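Local coordinates for allophycocyanin beta-18 subunit apoprotein (Chroococcidiopsis thermalis PCC 7203, PDB 6HRK) that binds biliverdin IX alpha and serves as an artificial far-red fluorescent biliprotein derived from a light-harvesting allophycocyanin subunit, at residues G12-N17 and M62-I67; I107-L112 and F122-F127. The protein carries 18 engineered substitutions. All coordinates share one frame; numbering follows the deposited sequence.

Interaction 1. Residues G12-N17 and M62-I67; sequences GVIGTN and MCSYAI. Engineered in segment 12-17: Thr-16 (natural residue Ser). Engineered in segment 62-67: Met-62 (natural residue Tyr).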
loop_
_atom_site.group_PDB
_atom_site.type_symbol
_atom_site.label_atom_id
_atom_site.label_comp_id
_atom_site.label_asym_id
_atom_site.label_seq_id
_atom_site.Cartn_x
_atom_site.Cartn_y
_atom_site.Cartn_z
ATOM N N GLY A 12 -6.201 12.572 -6.750
ATOM C CA GLY A 12 -5.406 13.373 -7.680
ATOM C C GLY A 12 -3.943 13.447 -7.273
ATOM O O GLY A 12 -3.056 13.278 -8.112
ATOM N N VAL A 13 -3.702 13.683 -5.983
ATOM C CA VAL A 13 -2.343 13.750 -5.428
ATOM C C VAL A 13 -1.661 12.376 -5.473
ATOM O O VAL A 13 -0.478 12.286 -5.809
ATOM C CB VAL A 13 -2.335 14.307 -3.980
ATOM C CG1 VAL A 13 -0.941 14.235 -3.356
ATOM C CG2 VAL A 13 -2.842 15.746 -3.949
ATOM N N ILE A 14 -2.407 11.319 -5.144
ATOM C CA ILE A 14 -1.871 9.953 -5.155
ATOM C C ILE A 14 -1.602 9.492 -6.590
ATOM O O ILE A 14 -0.547 8.923 -6.869
ATOM C CB ILE A 14 -2.811 8.945 -4.448
ATOM C CG1 ILE A 14 -2.992 9.314 -2.966
ATOM C CG2 ILE A 14 -2.254 7.526 -4.556
ATOM C CD1 ILE A 14 -4.195 8.670 -2.307
ATOM N N GLY A 15 -2.559 9.730 -7.486
ATOM C CA GLY A 15 -2.407 9.404 -8.907
ATOM C C GLY A 15 -1.264 10.143 -9.585
ATOM O O GLY A 15 -0.588 9.582 -10.452
ATOM N N THR A 16 -1.052 11.400 -9.193
ATOM C CA THR A 16 0.069 12.201 -9.692
ATOM C C THR A 16 1.394 11.657 -9.158
ATOM O O THR A 16 2.315 11.402 -9.933
ATOM C CB THR A 16 -0.076 13.692 -9.305
ATOM O OG1 THR A 16 -1.300 14.210 -9.838
ATOM C CG2 THR A 16 1.090 14.526 -9.846
ATOM N N ASN A 17 1.463 11.457 -7.841
ATOM C CA ASN A 17 2.683 11.001 -7.159
ATOM C C ASN A 17 2.717 9.477 -6.933
ATOM O O ASN A 17 3.267 9.008 -5.933
ATOM C CB ASN A 17 2.833 11.730 -5.809
ATOM C CG ASN A 17 2.760 13.247 -5.936
ATOM O OD1 ASN A 17 1.961 13.784 -6.701
ATOM N ND2 ASN A 17 3.588 13.945 -5.166
ATOM N N MET A 62 -5.823 0.384 -5.126
ATOM C CA MET A 62 -7.040 0.009 -4.398
ATOM C C MET A 62 -7.435 1.049 -3.355
ATOM O O MET A 62 -8.623 1.341 -3.192
ATOM C CB MET A 62 -6.849 -1.340 -3.700
ATOM C CG MET A 62 -7.000 -2.553 -4.601
ATOM S SD MET A 62 -6.493 -4.052 -3.737
ATOM C CE MET A 62 -7.408 -5.300 -4.638
ATOM N N CYS A 63 -6.438 1.585 -2.646
ATOM C CA CYS A 63 -6.665 2.604 -1.614
ATOM C C CYS A 63 -7.199 3.923 -2.184
ATOM O O CYS A 63 -8.099 4.526 -1.595
ATOM C CB CYS A 63 -5.388 2.859 -0.796
ATOM S SG CYS A 63 -4.865 1.478 0.255
ATOM N N SER A 64 -6.650 4.366 -3.316
ATOM C CA SER A 64 -7.117 5.592 -3.982
ATOM C C SER A 64 -8.585 5.491 -4.387
ATOM O O SER A 64 -9.380 6.388 -4.091
ATOM C CB SER A 64 -6.278 5.890 -5.224
ATOM O OG SER A 64 -4.914 6.055 -4.899
ATOM N N TYR A 65 -8.922 4.395 -5.066
ATOM C CA TYR A 65 -10.305 4.087 -5.453
ATOM C C TYR A 65 -11.226 3.975 -4.236
ATOM O O TYR A 65 -12.337 4.500 -4.253
ATOM C CB TYR A 65 -10.358 2.791 -6.283
ATOM C CG TYR A 65 -11.750 2.243 -6.516
ATOM C CD1 TYR A 65 -12.760 3.045 -7.049
ATOM C CD2 TYR A 65 -12.059 0.917 -6.205
ATOM C CE1 TYR A 65 -14.039 2.543 -7.256
ATOM C CE2 TYR A 65 -13.332 0.406 -6.414
ATOM C CZ TYR A 65 -14.319 1.220 -6.937
ATOM O OH TYR A 65 -15.575 0.711 -7.145
ATOM N N ALA A 66 -10.757 3.293 -3.191
ATOM C CA ALA A 66 -11.519 3.140 -1.952
ATOM C C ALA A 66 -11.880 4.484 -1.310
ATOM O O ALA A 66 -13.002 4.656 -0.831
ATOM C CB ALA A 66 -10.755 2.273 -0.966
ATOM N N ILE A 67 -10.934 5.426 -1.313
ATOM C CA ILE A 67 -11.169 6.781 -0.783
ATOM C C ILE A 67 -12.138 7.565 -1.678
ATOM O O ILE A 67 -13.013 8.259 -1.168
ATOM C CB ILE A 67 -9.846 7.570 -0.596
ATOM C CG1 ILE A 67 -8.971 6.910 0.478
ATOM C CG2 ILE A 67 -10.113 9.024 -0.201
ATOM C CD1 ILE A 67 -7.491 7.207 0.337
#
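In the all-helical, globin-like fold of the phycobilisome proteins, Ile-14 of helix 4-16 packs against Ser-64 and Ile-67 of helix 46-69. The short side chain of Ser-64 suits the place where the two backbones come near, the CA atoms of Ile-14 and Ser-64 lying 6.9 Å apart. The meeting is modest in area, about 107 Å² summed over both sides, and rests on one branched isoleucine that serves two partners. With CG2 anti to the backbone N and CG1 beside it (chi1 -62°), Ile-14 turns both branches to the opposing helix. The methyl CG2 comes up to the serine hydroxyl, 3.1 Å from Ser-64 OG. The longer branch, extended at chi2, carries Ile-14 CD1 past the same hydroxyl, 3.8 Å from Ser-64 OG. Further along helix 46-69, Ile-14 CD1 sits 4.5 Å from CD1 of Ile-67, a loose apolar touch between two methyls.

Serine is acceptable beside a greasy neighbour because its hydroxyl has a polar partner in its own helix. Lying beside the backbone N, OG is hydrogen-bonded to the carbonyl of Leu-60 one turn earlier, and Ile-14 meets it by packing alone. Other parts of the fold close round the site: Val-108 of helix 94-115 also touches Ile-14, and Pro-126 packs on Ile-67. The engineered Met-62 belongs instead to the biliverdin pocket and touches the pigment. Near the end of helix 4-16, the engineered Thr-16 folds its hydroxyl back on the preceding turn, Thr-16 OG1 lying 2.6 Å from Gly-12 O. That carbonyl also accepts the helical bond from Thr-16 N, and the two donors reach it from opposite faces of its plane.

Interaction 2. Residues I107-L112 and F122-F127; sequences IVKEKL and FVDEPF
A salt bridge joins Lys-109 to Asp-124: Lys-109 NZ donates to Asp-124 OD1 at 2.9 Å, meeting the carboxylate on its syn side and 18° out of its plane. The lysine chain bends at chi2 (-97°) and again at chi3 (-91°); the two bends bring NZ to the carboxylate, the lysine and aspartate side chains crossing at about a right angle. NZ also bonds the carbonyl of Ile-120, so it ties helix 94-115 both to the connection and to the residues that follow it. With alanine in place of Asp-124, the Lys-109 ammonium would probably lose its carboxylate mate and keep, of these two partners, just the Ile-120 carbonyl. Helices 94-115 and 125-134 run in opposite directions here, consistent with the G-H hairpin of globins, to whose clan this family belongs.

The apolar contacts line the buried side of that hairpin, where branched aliphatic side chains and one aromatic ring fill space without needing polar partners. Leu-112 and Val-123 meet tip to tip, Leu-112 CD1 to Val-123 CG2 at 4.0 Å. The other methyl of Val-123, CG1, lies 4.2 Å from Val-108 CG1. Val-108 turns its second methyl, CG2, obliquely to the Phe-127 ring, 4.4 Å from CZ.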
loop_
_atom_site.group_PDB
_atom_site.type_symbol
_atom_site.label_atom_id
_atom_site.label_comp_id
_atom_site.label_asym_id
_atom_site.label_seq_id
_atom_site.Cartn_x
_atom_site.Cartn_y
_atom_site.Cartn_z
ATOM N N ILE A 107 3.615 8.147 3.411
ATOM C CA ILE A 107 4.145 8.976 2.314
ATOM C C ILE A 107 3.027 9.824 1.690
ATOM O O ILE A 107 3.253 10.986 1.343
ATOM C CB ILE A 107 4.868 8.148 1.211
ATOM C CG1 ILE A 107 5.953 7.223 1.797
ATOM C CG2 ILE A 107 5.499 9.066 0.166
ATOM C CD1 ILE A 107 6.854 7.855 2.839
ATOM N N VAL A 108 1.834 9.242 1.552
ATOM C CA VAL A 108 0.654 9.971 1.061
ATOM C C VAL A 108 0.242 11.079 2.038
ATOM O O VAL A 108 -0.062 12.190 1.612
ATOM C CB VAL A 108 -0.534 9.013 0.765
ATOM C CG1 VAL A 108 -1.835 9.776 0.518
ATOM C CG2 VAL A 108 -0.216 8.142 -0.441
ATOM N N LYS A 109 0.243 10.770 3.335
ATOM C CA LYS A 109 -0.112 11.747 4.385
ATOM C C LYS A 109 0.814 12.973 4.408
ATOM O O LYS A 109 0.350 14.090 4.652
ATOM C CB LYS A 109 -0.128 11.076 5.769
ATOM C CG LYS A 109 -1.215 10.016 5.938
ATOM C CD LYS A 109 -2.476 10.534 6.616
ATOM C CE LYS A 109 -2.428 10.357 8.127
ATOM N NZ LYS A 109 -3.746 10.646 8.756
ATOM N N GLU A 110 2.108 12.760 4.154
ATOM C CA GLU A 110 3.081 13.859 4.030
ATOM C C GLU A 110 2.762 14.775 2.849
ATOM O O GLU A 110 2.711 15.996 3.005
ATOM C CB GLU A 110 4.509 13.327 3.856
ATOM C CG GLU A 110 5.139 12.726 5.103
ATOM C CD GLU A 110 6.462 12.036 4.807
ATOM O OE1 GLU A 110 7.242 12.559 3.980
ATOM O OE2 GLU A 110 6.727 10.968 5.402
ATOM N N LYS A 111 2.563 14.174 1.676
ATOM C CA LYS A 111 2.334 14.925 0.434
ATOM C C LYS A 111 1.029 15.729 0.443
ATOM O O LYS A 111 0.972 16.815 -0.136
ATOM C CB LYS A 111 2.367 13.988 -0.784
ATOM C CG LYS A 111 3.724 13.349 -1.056
ATOM C CD LYS A 111 4.751 14.365 -1.534
ATOM N N LEU A 112 -0.006 15.195 1.092
ATOM C CA LEU A 112 -1.264 15.925 1.289
ATOM C C LEU A 112 -1.088 17.109 2.245
ATOM O O LEU A 112 -1.675 18.172 2.029
ATOM C CB LEU A 112 -2.366 14.989 1.803
ATOM C CG LEU A 112 -2.796 13.867 0.848
ATOM C CD1 LEU A 112 -3.635 12.826 1.576
ATOM C CD2 LEU A 112 -3.551 14.415 -0.353
ATOM N N PHE A 122 -9.748 10.235 7.196
ATOM C CA PHE A 122 -10.413 9.330 6.226
ATOM C C PHE A 122 -9.492 8.583 5.243
ATOM O O PHE A 122 -9.834 7.489 4.790
ATOM C CB PHE A 122 -11.488 10.095 5.429
ATOM C CG PHE A 122 -10.935 11.127 4.476
ATOM C CD1 PHE A 122 -10.613 10.783 3.162
ATOM C CD2 PHE A 122 -10.751 12.447 4.882
ATOM C CE1 PHE A 122 -10.106 11.730 2.282
ATOM C CE2 PHE A 122 -10.246 13.398 4.005
ATOM C CZ PHE A 122 -9.922 13.040 2.704
ATOM N N VAL A 123 -8.355 9.189 4.901
ATOM C CA VAL A 123 -7.342 8.569 4.030
ATOM C C VAL A 123 -6.777 7.256 4.588
ATOM O O VAL A 123 -6.442 6.362 3.813
ATOM C CB VAL A 123 -6.202 9.582 3.707
ATOM C CG1 VAL A 123 -4.947 8.914 3.145
ATOM C CG2 VAL A 123 -6.719 10.622 2.726
ATOM N N ASP A 124 -6.684 7.147 5.913
ATOM C CA ASP A 124 -6.130 5.954 6.576
ATOM C C ASP A 124 -6.897 4.659 6.266
ATOM O O ASP A 124 -6.288 3.605 6.067
ATOM C CB ASP A 124 -6.100 6.157 8.102
ATOM C CG ASP A 124 -5.152 7.271 8.543
ATOM O OD1 ASP A 124 -4.752 8.109 7.704
ATOM O OD2 ASP A 124 -4.810 7.310 9.745
ATOM N N GLU A 125 -8.224 4.763 6.219
ATOM C CA GLU A 125 -9.142 3.607 6.180
ATOM C C GLU A 125 -8.727 2.399 5.304
ATOM O O GLU A 125 -8.554 1.301 5.838
ATOM C CB GLU A 125 -10.568 4.088 5.842
ATOM C CG GLU A 125 -11.524 3.007 5.364
ATOM C CD GLU A 125 -12.956 3.479 5.258
ATOM O OE1 GLU A 125 -13.219 4.702 5.235
ATOM O OE2 GLU A 125 -13.823 2.594 5.174
ATOM N N PRO A 126 -8.586 2.585 3.971
ATOM C CA PRO A 126 -8.254 1.432 3.117
ATOM C C PRO A 126 -6.811 0.921 3.234
ATOM O O PRO A 126 -6.534 -0.201 2.805
ATOM C CB PRO A 126 -8.519 1.964 1.711
ATOM C CG PRO A 126 -8.247 3.418 1.816
ATOM C CD PRO A 126 -8.765 3.809 3.170
ATOM N N PHE A 127 -5.910 1.736 3.787
ATOM C CA PHE A 127 -4.543 1.299 4.091
ATOM C C PHE A 127 -4.563 0.392 5.316
ATOM O O PHE A 127 -3.985 -0.694 5.295
ATOM C CB PHE A 127 -3.612 2.492 4.343
ATOM C CG PHE A 127 -3.339 3.326 3.123
ATOM C CD1 PHE A 127 -4.193 4.358 2.765
ATOM C CD2 PHE A 127 -2.213 3.096 2.342
ATOM C CE1 PHE A 127 -3.944 5.139 1.645
ATOM C CE2 PHE A 127 -1.953 3.872 1.221
ATOM C CZ PHE A 127 -2.821 4.894 0.870
#

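Interactions 1 and 2 share one hydrophobic interior, their centres about 9 Å apart. Helix 46-69 turns its Cys-63 and Ile-67 to the segment 122-127: Cys-63 CB lies 3.6 Å from Phe-127 CE1, and Ile-67 CG2 lies 3.7 Å from Phe-122 CE1. On the side of helix 94-115, Val-13 touches Leu-112, so that the four segments join in a single packed cluster. These packing contacts stand back from the pigment: the side chain of Ser-64 is about 13 Å from the bound biliverdin IX alpha (BLA). The side chain of Phe-127 is about 12 Å from the bound biliverdin IX alpha (BLA). Met-62, engineered and itself in segment 62-67, two residues before Ser-64, touches the pigment.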